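Aminotransferase, class III (Thermomicrobium roseum, PDB 6IO1) probably transfers amino groups between substrates with (S)-enantioselectivity as a thermostable omega-transaminase, using pyridoxal 5'-phosphate as cofactor. Local coordinates at residues P111-S124 / P297-E309. Residues are numbered along the deposited sequence; the frame is centred on the assembly and turned at random.
With PMP (4'-deoxy-4'-aminopyridoxal-5'-phosphate), chain C.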
loop_
_atom_site.group_PDB
_atom_site.type_symbol
_atom_site.label_atom_id
_atom_site.label_comp_id
_atom_site.label_asym_id
_atom_site.label_seq_id
_atom_site.Cartn_x
_atom_site.Cartn_y
_atom_site.Cartn_z
ATOM N N PRO B 111 14.284 -10.392 20.143
ATOM C CA PRO B 111 12.955 -11.013 20.068
ATOM C C PRO B 111 12.047 -10.381 19.024
ATOM O O PRO B 111 10.825 -10.546 19.088
ATOM C CB PRO B 111 12.394 -10.822 21.483
ATOM C CG PRO B 111 13.158 -9.684 22.070
ATOM C CD PRO B 111 14.421 -9.473 21.285
ATOM N N LEU B 112 12.624 -9.675 18.050
ATOM C CA LEU B 112 11.858 -9.176 16.909
ATOM C C LEU B 112 11.582 -10.373 16.008
ATOM O O LEU B 112 12.262 -10.623 15.010
ATOM C CB LEU B 112 12.615 -8.078 16.173
ATOM C CG LEU B 112 12.686 -6.703 16.836
ATOM C CD1 LEU B 112 13.671 -5.818 16.094
ATOM C CD2 LEU B 112 11.311 -6.058 16.881
ATOM N N ASP B 113 10.556 -11.134 16.383
ATOM C CA ASP B 113 10.312 -12.428 15.774
ATOM C C ASP B 113 8.931 -12.598 15.161
ATOM O O ASP B 113 8.652 -13.680 14.633
ATOM C CB ASP B 113 10.530 -13.547 16.805
ATOM C CG ASP B 113 11.993 -13.744 17.157
ATOM O OD1 ASP B 113 12.861 -13.260 16.403
ATOM O OD2 ASP B 113 12.273 -14.389 18.191
ATOM N N HIS B 114 8.051 -11.595 15.195
ATOM C CA HIS B 114 6.715 -11.786 14.641
ATOM C C HIS B 114 6.447 -10.743 13.568
ATOM O O HIS B 114 6.653 -9.553 13.795
ATOM C CB HIS B 114 5.676 -11.739 15.757
ATOM C CG HIS B 114 5.967 -12.697 16.872
ATOM N ND1 HIS B 114 5.312 -13.902 17.010
ATOM C CD2 HIS B 114 6.859 -12.637 17.888
ATOM C CE1 HIS B 114 5.778 -14.536 18.071
ATOM N NE2 HIS B 114 6.719 -13.790 18.622
ATOM N N PHE B 115 5.982 -11.180 12.401
ATOM C CA PHE B 115 5.935 -10.294 11.246
ATOM C C PHE B 115 4.577 -10.326 10.561
ATOM O O PHE B 115 3.950 -11.382 10.436
ATOM C CB PHE B 115 7.029 -10.664 10.237
ATOM C CG PHE B 115 8.417 -10.573 10.796
ATOM C CD1 PHE B 115 8.980 -11.644 11.470
ATOM C CD2 PHE B 115 9.157 -9.412 10.659
ATOM C CE1 PHE B 115 10.253 -11.557 11.993
ATOM C CE2 PHE B 115 10.432 -9.319 11.179
ATOM C CZ PHE B 115 10.982 -10.394 11.847
ATOM N N GLN B 116 4.135 -9.148 10.123
ATOM C CA GLN B 116 2.992 -9.006 9.228
ATOM C C GLN B 116 3.435 -8.204 8.015
ATOM O O GLN B 116 3.986 -7.109 8.162
ATOM C CB GLN B 116 1.804 -8.316 9.901
ATOM C CG GLN B 116 0.565 -8.280 9.011
ATOM C CD GLN B 116 -0.602 -7.556 9.648
ATOM O OE1 GLN B 116 -0.926 -6.429 9.274
ATOM N NE2 GLN B 116 -1.247 -8.203 10.610
ATOM N N PHE B 117 3.189 -8.738 6.828
ATOM C CA PHE B 117 3.700 -8.122 5.615
ATOM C C PHE B 117 2.697 -7.146 5.008
ATOM O O PHE B 117 1.502 -7.162 5.310
ATOM C CB PHE B 117 4.089 -9.203 4.609
ATOM C CG PHE B 117 5.182 -10.105 5.104
ATOM C CD1 PHE B 117 6.481 -9.637 5.215
ATOM C CD2 PHE B 117 4.907 -11.407 5.488
ATOM C CE1 PHE B 117 7.489 -10.455 5.683
ATOM C CE2 PHE B 117 5.914 -12.230 5.956
ATOM C CZ PHE B 117 7.207 -11.754 6.054
ATOM N N THR B 118 3.223 -6.263 4.161
ATOM C CA THR B 118 2.489 -5.202 3.486
ATOM C C THR B 118 3.078 -5.066 2.085
ATOM O O THR B 118 3.890 -5.890 1.651
ATOM C CB THR B 118 2.575 -3.869 4.248
ATOM O OG1 THR B 118 3.930 -3.400 4.240
ATOM C CG2 THR B 118 2.091 -4.007 5.688
ATOM N N SER B 119 2.665 -4.024 1.366
ATOM C CA SER B 119 3.189 -3.753 0.035
ATOM C C SER B 119 4.027 -2.483 -0.050
ATOM O O SER B 119 4.520 -2.162 -1.135
ATOM C CB SER B 119 2.040 -3.675 -0.976
ATOM O OG SER B 119 1.410 -4.933 -1.126
ATOM N N GLY B 120 4.214 -1.758 1.050
ATOM C CA GLY B 120 4.972 -0.522 0.972
ATOM C C GLY B 120 5.299 0.031 2.340
ATOM O O GLY B 120 4.823 -0.457 3.368
ATOM N N GLY B 121 6.138 1.071 2.329
ATOM C CA GLY B 121 6.566 1.690 3.574
ATOM C C GLY B 121 5.439 2.366 4.333
ATOM O O GLY B 121 5.355 2.259 5.558
ATOM N N ALA B 122 4.575 3.101 3.623
ATOM C CA ALA B 122 3.457 3.763 4.289
ATOM C C ALA B 122 2.514 2.747 4.916
ATOM O O ALA B 122 2.034 2.944 6.040
ATOM C CB ALA B 122 2.702 4.661 3.310
ATOM N N GLU B 123 2.232 1.655 4.199
ATOM C CA GLU B 123 1.417 0.587 4.770
ATOM C C GLU B 123 2.068 0.029 6.028
ATOM O O GLU B 123 1.389 -0.214 7.034
ATOM C CB GLU B 123 1.214 -0.525 3.740
ATOM C CG GLU B 123 0.187 -0.229 2.660
ATOM C CD GLU B 123 -0.076 -1.430 1.767
ATOM O OE1 GLU B 123 0.525 -2.498 2.012
ATOM O OE2 GLU B 123 -0.881 -1.308 0.820
ATOM N N SER B 124 3.390 -0.150 5.997
ATOM C CA SER B 124 4.104 -0.696 7.147
ATOM C C SER B 124 4.014 0.239 8.347
ATOM O O SER B 124 3.757 -0.198 9.473
ATOM C CB SER B 124 5.564 -0.958 6.776
ATOM O OG SER B 124 5.666 -1.945 5.763
ATOM N N PRO B 297 6.685 -5.246 -5.197
ATOM C CA PRO B 297 6.293 -4.450 -4.021
ATOM C C PRO B 297 6.145 -5.320 -2.783
ATOM O O PRO B 297 5.353 -6.264 -2.755
ATOM C CB PRO B 297 4.955 -3.835 -4.446
ATOM C CG PRO B 297 5.035 -3.769 -5.929
ATOM C CD PRO B 297 5.797 -4.996 -6.347
ATOM N N LEU B 298 6.922 -4.993 -1.753
ATOM C CA LEU B 298 6.866 -5.719 -0.494
ATOM C C LEU B 298 7.297 -4.808 0.645
ATOM O O LEU B 298 8.197 -3.980 0.486
ATOM C CB LEU B 298 7.747 -6.973 -0.526
ATOM C CG LEU B 298 7.700 -7.851 0.727
ATOM C CD1 LEU B 298 6.270 -8.245 1.057
ATOM C CD2 LEU B 298 8.565 -9.082 0.559
ATOM N N GLY B 299 6.639 -4.971 1.789
ATOM C CA GLY B 299 6.955 -4.256 3.005
ATOM C C GLY B 299 6.582 -5.145 4.170
ATOM O O GLY B 299 6.046 -6.238 3.986
ATOM N N GLY B 300 6.867 -4.680 5.377
ATOM C CA GLY B 300 6.483 -5.477 6.528
ATOM C C GLY B 300 6.716 -4.763 7.838
ATOM O O GLY B 300 7.395 -3.732 7.908
ATOM N N VAL B 301 6.145 -5.355 8.883
ATOM C CA VAL B 301 6.306 -4.915 10.260
ATOM C C VAL B 301 6.737 -6.113 11.089
ATOM O O VAL B 301 6.122 -7.183 11.008
ATOM C CB VAL B 301 5.003 -4.318 10.825
ATOM C CG1 VAL B 301 5.187 -3.911 12.275
ATOM C CG2 VAL B 301 4.556 -3.140 9.987
ATOM N N GLY B 302 7.788 -5.932 11.884
ATOM C CA GLY B 302 8.242 -6.929 12.833
ATOM C C GLY B 302 8.065 -6.410 14.249
ATOM O O GLY B 302 8.419 -5.270 14.553
ATOM N N VAL B 303 7.510 -7.259 15.102
ATOM C CA VAL B 303 7.238 -6.919 16.486
ATOM C C VAL B 303 7.908 -7.940 17.395
ATOM O O VAL B 303 8.178 -9.095 17.018
ATOM C CB VAL B 303 5.726 -6.828 16.788
ATOM C CG1 VAL B 303 5.043 -5.874 15.820
ATOM C CG2 VAL B 303 5.084 -8.205 16.741
ATOM N N SER B 304 8.175 -7.471 18.613
ATOM C CA SER B 304 8.796 -8.238 19.672
ATOM C C SER B 304 7.848 -9.315 20.182
ATOM O O SER B 304 6.637 -9.287 19.943
ATOM C CB SER B 304 9.202 -7.318 20.824
ATOM O OG SER B 304 8.059 -6.784 21.472
ATOM N N ASP B 305 8.426 -10.279 20.898
ATOM C CA ASP B 305 7.634 -11.374 21.443
ATOM C C ASP B 305 6.589 -10.879 22.435
ATOM O O ASP B 305 5.502 -11.458 22.526
ATOM C CB ASP B 305 8.552 -12.402 22.101
ATOM C CG ASP B 305 7.888 -13.747 22.262
ATOM O OD1 ASP B 305 7.612 -14.399 21.235
ATOM O OD2 ASP B 305 7.636 -14.150 23.416
ATOM N N GLU B 306 6.898 -9.825 23.192
ATOM C CA GLU B 306 5.942 -9.299 24.163
ATOM C C GLU B 306 4.708 -8.722 23.475
ATOM O O GLU B 306 3.569 -9.019 23.859
ATOM C CB GLU B 306 6.624 -8.241 25.035
ATOM C CG GLU B 306 5.695 -7.166 25.573
ATOM C CD GLU B 306 4.805 -7.666 26.692
ATOM O OE1 GLU B 306 5.100 -8.740 27.256
ATOM O OE2 GLU B 306 3.812 -6.979 27.011
ATOM N N ILE B 307 4.920 -7.893 22.449
ATOM C CA ILE B 307 3.801 -7.290 21.725
ATOM C C ILE B 307 2.961 -8.370 21.053
ATOM O O ILE B 307 1.723 -8.339 21.096
ATOM C CB ILE B 307 4.318 -6.259 20.705
ATOM C CG1 ILE B 307 4.875 -5.032 21.429
ATOM C CG2 ILE B 307 3.216 -5.859 19.735
ATOM C CD1 ILE B 307 5.474 -4.000 20.506
ATOM N N ALA B 308 3.623 -9.333 20.411
ATOM C CA ALA B 308 2.904 -10.413 19.745
ATOM C C ALA B 308 2.119 -11.254 20.741
ATOM O O ALA B 308 0.995 -11.677 20.453
ATOM C CB ALA B 308 3.879 -11.286 18.962
ATOM N N GLU B 309 2.704 -11.534 21.907
ATOM C CA GLU B 309 1.996 -12.293 22.933
ATOM C C GLU B 309 0.765 -11.538 23.414
ATOM O O GLU B 309 -0.308 -12.129 23.594
ATOM C CB GLU B 309 2.938 -12.588 24.101
ATOM C CG GLU B 309 2.370 -13.528 25.147
ATOM C CD GLU B 309 2.490 -14.982 24.744
ATOM O OE1 GLU B 309 3.333 -15.293 23.876
ATOM O OE2 GLU B 309 1.743 -15.816 25.298
HETATM N N1 PMP C . 9.196 5.191 5.253
HETATM C C2 PMP C . 10.321 5.752 4.812
HETATM C C2A PMP C . 11.503 5.822 5.728
HETATM C C3 PMP C . 10.397 6.270 3.513
HETATM O O3 PMP C . 11.562 6.840 3.089
HETATM C C4 PMP C . 9.284 6.196 2.670
HETATM C C4A PMP C . 9.344 6.748 1.267
HETATM N N4A PMP C . 10.694 6.695 0.698
HETATM C C5 PMP C . 8.111 5.601 3.153
HETATM C C6 PMP C . 8.124 5.117 4.449
HETATM C C5A PMP C . 6.885 5.495 2.298
HETATM O O4P PMP C . 6.901 4.253 1.527
HETATM P P PMP C . 5.770 3.932 0.420
HETATM O O1P PMP C . 6.112 2.561 -0.132
HETATM O O2P PMP C . 4.445 3.959 1.155
HETATM O O3P PMP C . 5.891 5.032 -0.616
HETATM O O HOH W 1 3.181 -7.241 -1.255
#
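His114 is gripped at both edge and face by the first turn of helix 305-312: its NE2 donates to Asp305 OD1 over 2.8 Å, on the anti side and 25° out of the carboxylate plane, with OD1 near the imidazole plane, while Ala308 CB sits over one ring face, 3.4 Å from the centroid, a CH-pi contact. With CG anti to the carbonyl carbon (chi1 -54°), the imidazole reaches that turn beside Val303. Replacing the ring with an alanine methyl is likely to leave Asp305 OD1 without its donor and to open a gap where Ala308 CB now rests on the imidazole. At the same strand end, Val303 O accepts from His114 N and, weakly, from Asp113 N, which identifies a classic beta bulge. Beyond it the antiparallel ladder continues through the hydrogen-bonded pairs Gln116 with Val301 and Thr118 with Gly299; Gln116 N to Val301 O and Val301 N to Gln116 O are both 2.9 Å. The strand axes approach to 4.1 Å at 160°. In the seven-stranded large-domain sheet of this fold-type I aminotransferase, 299-304 lies between 284-287 and 112-118, the latter outermost within the chain. Gly302 makes room: Phe115 CD2 lies 3.4 Å from Gly302 CA, where a beta carbon would collide with the ring. Past Thr118 the chain turns into helix 121-138, whose N-terminus meets the cofactor phosphate, Gly121 N donating to PMP O1P over 2.9 Å.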